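PDB 1VL4: PmbA-related protein from Thermotoga maritima, which is of unconfirmed function but belongs to the PmbA/TldD (peptidase U62) family and may be a metallopeptidase or a modulator of DNA gyrase. Local coordinates for residues N263-L267 with S380-E384; I255-Q261 with F318-T324. All blocks are in the same frame, centred on the assembly; numbering follows the deposited sequence.

Contact 1: N263-L267 with S380-E384; sequences NLSPL and SISGE
Pro266 presents its ring to the turn at residues 380-384 and meets backbone oxygens there. Its CD lies 3.2 Å from Ser380 O and 3.3 Å from Ile381 O, so one methylene bears on two successive carbonyls, while CB is 3.6 Å from Ile381 O, with Ser382 O a little farther from the same atom. The ring carbons carry no donor, and the approach is one of van der Waals packing with a weakly polarised CH group. Gly383 N approaches Pro266 CG at 4.4 Å; a side chain here would point at the ring, and the positive phi would also jam it against the preceding carbonyl oxygen. Leu413 of helix 412-417 touches the proline as well.

Both segments are shaped by ST turns: Ser265 OG accepts from Leu267 N, and Ser382 OG accepts from Glu384 N. The first follows directly on the Schellman motif that ends helix 257-261 at Asn263, and the second leads into strand 384-395 through a G1 beta bulge opposite Asn379. Ser265 OG also pairs with Met254 O, which ties the first loop back to helix 252-255, and Asn411 ND2 bonds to Ser382 O.

Leu264 O and Ser380 O are two acceptors bridged by one water, which donates to both, though its distance to Ser380 O is doubtfully short. In Ile381, CG1 lies anti to the carbonyl carbon (chi1 -54°) and chi2 is extended. CG1 and CG2 lie 4.0 and 4.1 Å from Leu264 O, and CD1 goes on to the leucine methyl, 4.2 Å from Leu264 CD2, a touch of branch ends.

Contact 2: I255-Q261 with F318-T324; sequences ISAENVQ and FLHNLKT
The Phe318 ring has Val260 CG2 over the centre of one face, 3.6 Å from the centroid and 13° off the normal, a CH-pi contact; Ile255 O approaches the ring obliquely. One face of the His320 imidazole takes the methyl of Ala257, with CB 3.4 Å from ND1, and that ND1 is hydrogen-bonded to Thr324 OG1, which helps hold the turn of the imidazole. Replacing Phe318 with an alanine would probably open a gap over Val260 CG2 and cost the helix its CH-pi contact.

Two nearly straight backbone bonds join the segments at Ser256 and Leu319: Leu319 N to Ile255 O at 2.9 Å and Ala257 N to Leu319 O at 2.8 Å. Beside them Ile255 and Leu319 run in the same direction, their CD1 atoms 3.7 Å apart. At the Glu258/Asn321 end, a water accepts from Asn321 ND2 and gives a weak bond to Glu258 OE1. Gln261 lies obliquely across Thr324, its NE2 bonded to Glu328.

Each segment carries a helix N-terminus: Ser256 OG caps one, and at the other Asn321 OD1 takes Thr324 N, 2.9 Å away, while Thr324 OG1 accepts from Asn321 N, a capping box; a single beta bridge joins these two N-capped starts.

Overall arrangement
The two contacts lie on the same side of the chain's centre, with their own centres about 14 Å apart, and all four segments fall within the family's C-terminal range. Along the chain the order is 255-261, 263-267, 318-324, 380-384, so the pairs interleave. Helix 257-261 of contact 2 runs straight into the loop of contact 1, and Leu264 N probably bonds to Asn259 O at the helix end. Leu267 packs on both Ile255 and Phe318, joining the two sites directly. The short helix and its following loop therefore connect the start of helix 322-328 with the turn before strand 384-395, bringing three distant parts of this region together.

Contact 1: N263-L267 with S380-E384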
loop_
_atom_site.group_PDB
_atom_site.type_symbol
_atom_site.label_atom_id
_atom_site.label_comp_id
_atom_site.label_asym_id
_atom_site.label_seq_id
_atom_site.Cartn_x
_atom_site.Cartn_y
_atom_site.Cartn_z
ATOM N N ASN A 263 18.097 18.112 -0.255
ATOM C CA ASN A 263 19.277 17.268 0.018
ATOM C C ASN A 263 18.958 15.776 0.090
ATOM O O ASN A 263 19.590 15.039 0.844
ATOM C CB ASN A 263 20.008 17.706 1.296
ATOM C CG ASN A 263 20.882 18.911 1.082
ATOM O OD1 ASN A 263 21.421 19.105 -0.007
ATOM N ND2 ASN A 263 21.069 19.714 2.134
ATOM N N LEU A 264 18.012 15.333 -0.728
ATOM C CA LEU A 264 17.601 13.923 -0.793
ATOM C C LEU A 264 17.891 13.271 -2.164
ATOM O O LEU A 264 17.240 12.307 -2.544
ATOM C CB LEU A 264 16.109 13.824 -0.521
ATOM C CG LEU A 264 15.642 14.272 0.847
ATOM C CD1 LEU A 264 14.104 14.331 0.830
ATOM C CD2 LEU A 264 16.148 13.331 1.906
ATOM N N SER A 265 18.855 13.822 -2.908
ATOM C CA SER A 265 19.257 13.269 -4.202
ATOM C C SER A 265 20.785 13.248 -4.375
ATOM O O SER A 265 21.454 14.256 -4.178
ATOM C CB SER A 265 18.649 14.084 -5.359
ATOM O OG SER A 265 19.255 13.732 -6.589
ATOM N N PRO A 266 21.330 12.119 -4.847
ATOM C CA PRO A 266 22.772 12.085 -5.071
ATOM C C PRO A 266 23.216 12.878 -6.335
ATOM O O PRO A 266 24.397 12.915 -6.631
ATOM C CB PRO A 266 23.045 10.584 -5.212
ATOM C CG PRO A 266 21.820 10.062 -5.881
ATOM C CD PRO A 266 20.685 10.856 -5.257
ATOM N N LEU A 267 22.278 13.505 -7.056
ATOM C CA LEU A 267 22.568 14.349 -8.211
ATOM C C LEU A 267 22.694 15.858 -7.926
ATOM O O LEU A 267 22.951 16.650 -8.838
ATOM C CB LEU A 267 21.478 14.142 -9.300
ATOM C CG LEU A 267 21.388 12.735 -9.894
ATOM C CD1 LEU A 267 20.215 12.640 -10.867
ATOM C CD2 LEU A 267 22.645 12.360 -10.617
ATOM N N SER A 380 17.367 5.417 -3.209
ATOM C CA SER A 380 17.446 6.534 -4.132
ATOM C C SER A 380 18.136 7.761 -3.531
ATOM O O SER A 380 18.533 8.685 -4.264
ATOM C CB SER A 380 16.057 6.870 -4.654
ATOM O OG SER A 380 15.525 5.755 -5.375
ATOM N N ILE A 381 18.329 7.779 -2.215
ATOM C CA ILE A 381 19.063 8.901 -1.634
ATOM C C ILE A 381 20.545 8.702 -1.866
ATOM O O ILE A 381 21.243 9.629 -2.216
ATOM C CB ILE A 381 18.752 9.133 -0.141
ATOM C CG1 ILE A 381 17.246 9.280 0.091
ATOM C CG2 ILE A 381 19.473 10.413 0.361
ATOM C CD1 ILE A 381 16.874 9.166 1.559
ATOM N N SER A 382 21.040 7.497 -1.643
ATOM C CA SER A 382 22.477 7.217 -1.815
ATOM C C SER A 382 22.796 6.739 -3.226
ATOM O O SER A 382 23.924 6.866 -3.682
ATOM C CB SER A 382 22.920 6.107 -0.876
ATOM O OG SER A 382 22.091 4.979 -1.042
ATOM N N GLY A 383 21.809 6.127 -3.864
ATOM C CA GLY A 383 22.000 5.406 -5.127
ATOM C C GLY A 383 22.288 3.924 -4.944
ATOM O O GLY A 383 22.268 3.140 -5.921
ATOM N N GLU A 384 22.535 3.517 -3.699
ATOM C CA GLU A 384 22.943 2.152 -3.419
ATOM C C GLU A 384 21.779 1.199 -3.556
ATOM O O GLU A 384 20.639 1.528 -3.197
ATOM C CB GLU A 384 23.529 2.025 -2.013
ATOM C CG GLU A 384 24.793 2.806 -1.781
ATOM C CD GLU A 384 25.924 2.333 -2.649
ATOM O OE1 GLU A 384 26.168 1.103 -2.719
ATOM O OE2 GLU A 384 26.572 3.204 -3.250
HETATM O O HOH W 1 16.766 10.444 -4.732
#

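Contact 2: I255-Q261 with F318-T324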
loop_
_atom_site.group_PDB
_atom_site.type_symbol
_atom_site.label_atom_id
_atom_site.label_comp_id
_atom_site.label_asym_id
_atom_site.label_seq_id
_atom_site.Cartn_x
_atom_site.Cartn_y
_atom_site.Cartn_z
ATOM N N ILE A 255 15.914 12.617 -9.824
ATOM C CA ILE A 255 15.767 13.690 -10.794
ATOM C C ILE A 255 14.644 14.673 -10.431
ATOM O O ILE A 255 14.506 15.691 -11.088
ATOM C CB ILE A 255 15.639 13.165 -12.254
ATOM C CG1 ILE A 255 14.424 12.283 -12.457
ATOM C CG2 ILE A 255 16.973 12.572 -12.686
ATOM C CD1 ILE A 255 14.221 11.836 -13.931
ATOM N N SER A 256 13.899 14.411 -9.353
ATOM C CA SER A 256 13.032 15.473 -8.757
ATOM C C SER A 256 13.777 16.715 -8.227
ATOM O O SER A 256 14.602 16.635 -7.282
ATOM C CB SER A 256 12.163 14.882 -7.659
ATOM O OG SER A 256 11.523 15.904 -6.952
ATOM N N ALA A 257 13.493 17.890 -8.803
ATOM C CA ALA A 257 14.078 19.145 -8.272
ATOM C C ALA A 257 13.781 19.382 -6.798
ATOM O O ALA A 257 14.545 20.073 -6.094
ATOM C CB ALA A 257 13.615 20.358 -9.066
ATOM N N GLU A 258 12.649 18.858 -6.348
ATOM C CA GLU A 258 12.225 18.959 -4.949
ATOM C C GLU A 258 13.148 18.126 -4.059
ATOM O O GLU A 258 13.627 18.616 -3.031
ATOM C CB GLU A 258 10.791 18.466 -4.837
ATOM C CG GLU A 258 10.212 18.507 -3.454
ATOM C CD GLU A 258 8.750 18.075 -3.395
ATOM O OE1 GLU A 258 8.055 17.979 -4.465
ATOM O OE2 GLU A 258 8.300 17.847 -2.230
ATOM N N ASN A 259 13.415 16.879 -4.458
ATOM C CA ASN A 259 14.375 16.012 -3.721
ATOM C C ASN A 259 15.768 16.589 -3.751
ATOM O O ASN A 259 16.519 16.486 -2.774
ATOM C CB ASN A 259 14.402 14.591 -4.293
ATOM C CG ASN A 259 13.190 13.782 -3.893
ATOM O OD1 ASN A 259 12.528 14.090 -2.924
ATOM N ND2 ASN A 259 12.888 12.755 -4.649
ATOM N N VAL A 260 16.120 17.217 -4.869
ATOM C CA VAL A 260 17.412 17.901 -4.949
ATOM C C VAL A 260 17.499 19.044 -3.961
ATOM O O VAL A 260 18.464 19.116 -3.206
ATOM C CB VAL A 260 17.687 18.423 -6.352
ATOM C CG1 VAL A 260 18.943 19.271 -6.355
ATOM C CG2 VAL A 260 17.846 17.221 -7.332
ATOM N N GLN A 261 16.501 19.939 -3.972
ATOM C CA GLN A 261 16.405 21.054 -3.000
ATOM C C GLN A 261 16.499 20.574 -1.555
ATOM O O GLN A 261 17.142 21.206 -0.745
ATOM C CB GLN A 261 15.096 21.840 -3.170
ATOM C CG GLN A 261 15.055 22.732 -4.443
ATOM C CD GLN A 261 13.642 23.334 -4.786
ATOM O OE1 GLN A 261 12.662 23.155 -4.050
ATOM N NE2 GLN A 261 13.577 24.072 -5.895
ATOM N N PHE A 318 16.859 18.880 -14.104
ATOM C CA PHE A 318 15.951 18.150 -13.220
ATOM C C PHE A 318 14.516 18.339 -13.718
ATOM O O PHE A 318 14.243 19.154 -14.594
ATOM C CB PHE A 318 16.097 18.631 -11.775
ATOM C CG PHE A 318 17.461 18.442 -11.224
ATOM C CD1 PHE A 318 18.013 17.161 -11.124
ATOM C CD2 PHE A 318 18.226 19.533 -10.804
ATOM C CE1 PHE A 318 19.293 16.976 -10.622
ATOM C CE2 PHE A 318 19.526 19.345 -10.297
ATOM C CZ PHE A 318 20.045 18.077 -10.202
ATOM N N LEU A 319 13.629 17.556 -13.154
ATOM C CA LEU A 319 12.207 17.683 -13.366
ATOM C C LEU A 319 11.590 18.582 -12.264
ATOM O O LEU A 319 11.993 18.541 -11.109
ATOM C CB LEU A 319 11.563 16.290 -13.372
ATOM C CG LEU A 319 12.147 15.343 -14.454
ATOM C CD1 LEU A 319 11.372 14.064 -14.487
ATOM C CD2 LEU A 319 12.155 15.974 -15.823
ATOM N N HIS A 320 10.617 19.387 -12.667
ATOM C CA HIS A 320 10.029 20.420 -11.843
ATOM C C HIS A 320 8.498 20.349 -11.723
ATOM O O HIS A 320 7.803 19.762 -12.561
ATOM C CB HIS A 320 10.382 21.790 -12.420
ATOM C CG HIS A 320 11.829 22.151 -12.278
ATOM N ND1 HIS A 320 12.335 22.738 -11.145
ATOM C CD2 HIS A 320 12.871 22.002 -13.125
ATOM C CE1 HIS A 320 13.632 22.955 -11.308
ATOM N NE2 HIS A 320 13.979 22.514 -12.503
ATOM N N ASN A 321 8.025 20.977 -10.642
ATOM C CA ASN A 321 6.662 21.430 -10.505
ATOM C C ASN A 321 6.681 22.962 -10.502
ATOM O O ASN A 321 7.740 23.566 -10.677
ATOM C CB ASN A 321 5.981 20.801 -9.291
ATOM C CG ASN A 321 6.670 21.098 -7.962
ATOM O OD1 ASN A 321 7.403 22.089 -7.792
ATOM N ND2 ASN A 321 6.370 20.253 -6.973
ATOM N N LEU A 322 5.525 23.601 -10.362
ATOM C CA LEU A 322 5.470 25.056 -10.432
ATOM C C LEU A 322 6.325 25.689 -9.322
ATOM O O LEU A 322 7.038 26.661 -9.577
ATOM C CB LEU A 322 4.018 25.554 -10.346
ATOM C CG LEU A 322 3.128 25.204 -11.550
ATOM C CD1 LEU A 322 1.669 25.654 -11.360
ATOM C CD2 LEU A 322 3.697 25.810 -12.810
ATOM N N LYS A 323 6.277 25.111 -8.120
ATOM C CA LYS A 323 6.999 25.652 -6.964
ATOM C C LYS A 323 8.502 25.619 -7.191
ATOM O O LYS A 323 9.196 26.608 -6.937
ATOM C CB LYS A 323 6.596 24.865 -5.713
ATOM C CG LYS A 323 7.460 25.046 -4.466
ATOM C CD LYS A 323 6.717 24.566 -3.224
ATOM N N THR A 324 9.030 24.507 -7.704
ATOM C CA THR A 324 10.486 24.392 -7.837
ATOM C C THR A 324 10.952 25.208 -9.030
ATOM O O THR A 324 12.008 25.871 -8.970
ATOM C CB THR A 324 10.958 22.933 -7.959
ATOM O OG1 THR A 324 10.402 22.380 -9.130
ATOM C CG2 THR A 324 10.512 22.117 -6.801
HETATM O O HOH W 2 7.496 20.715 -4.577
#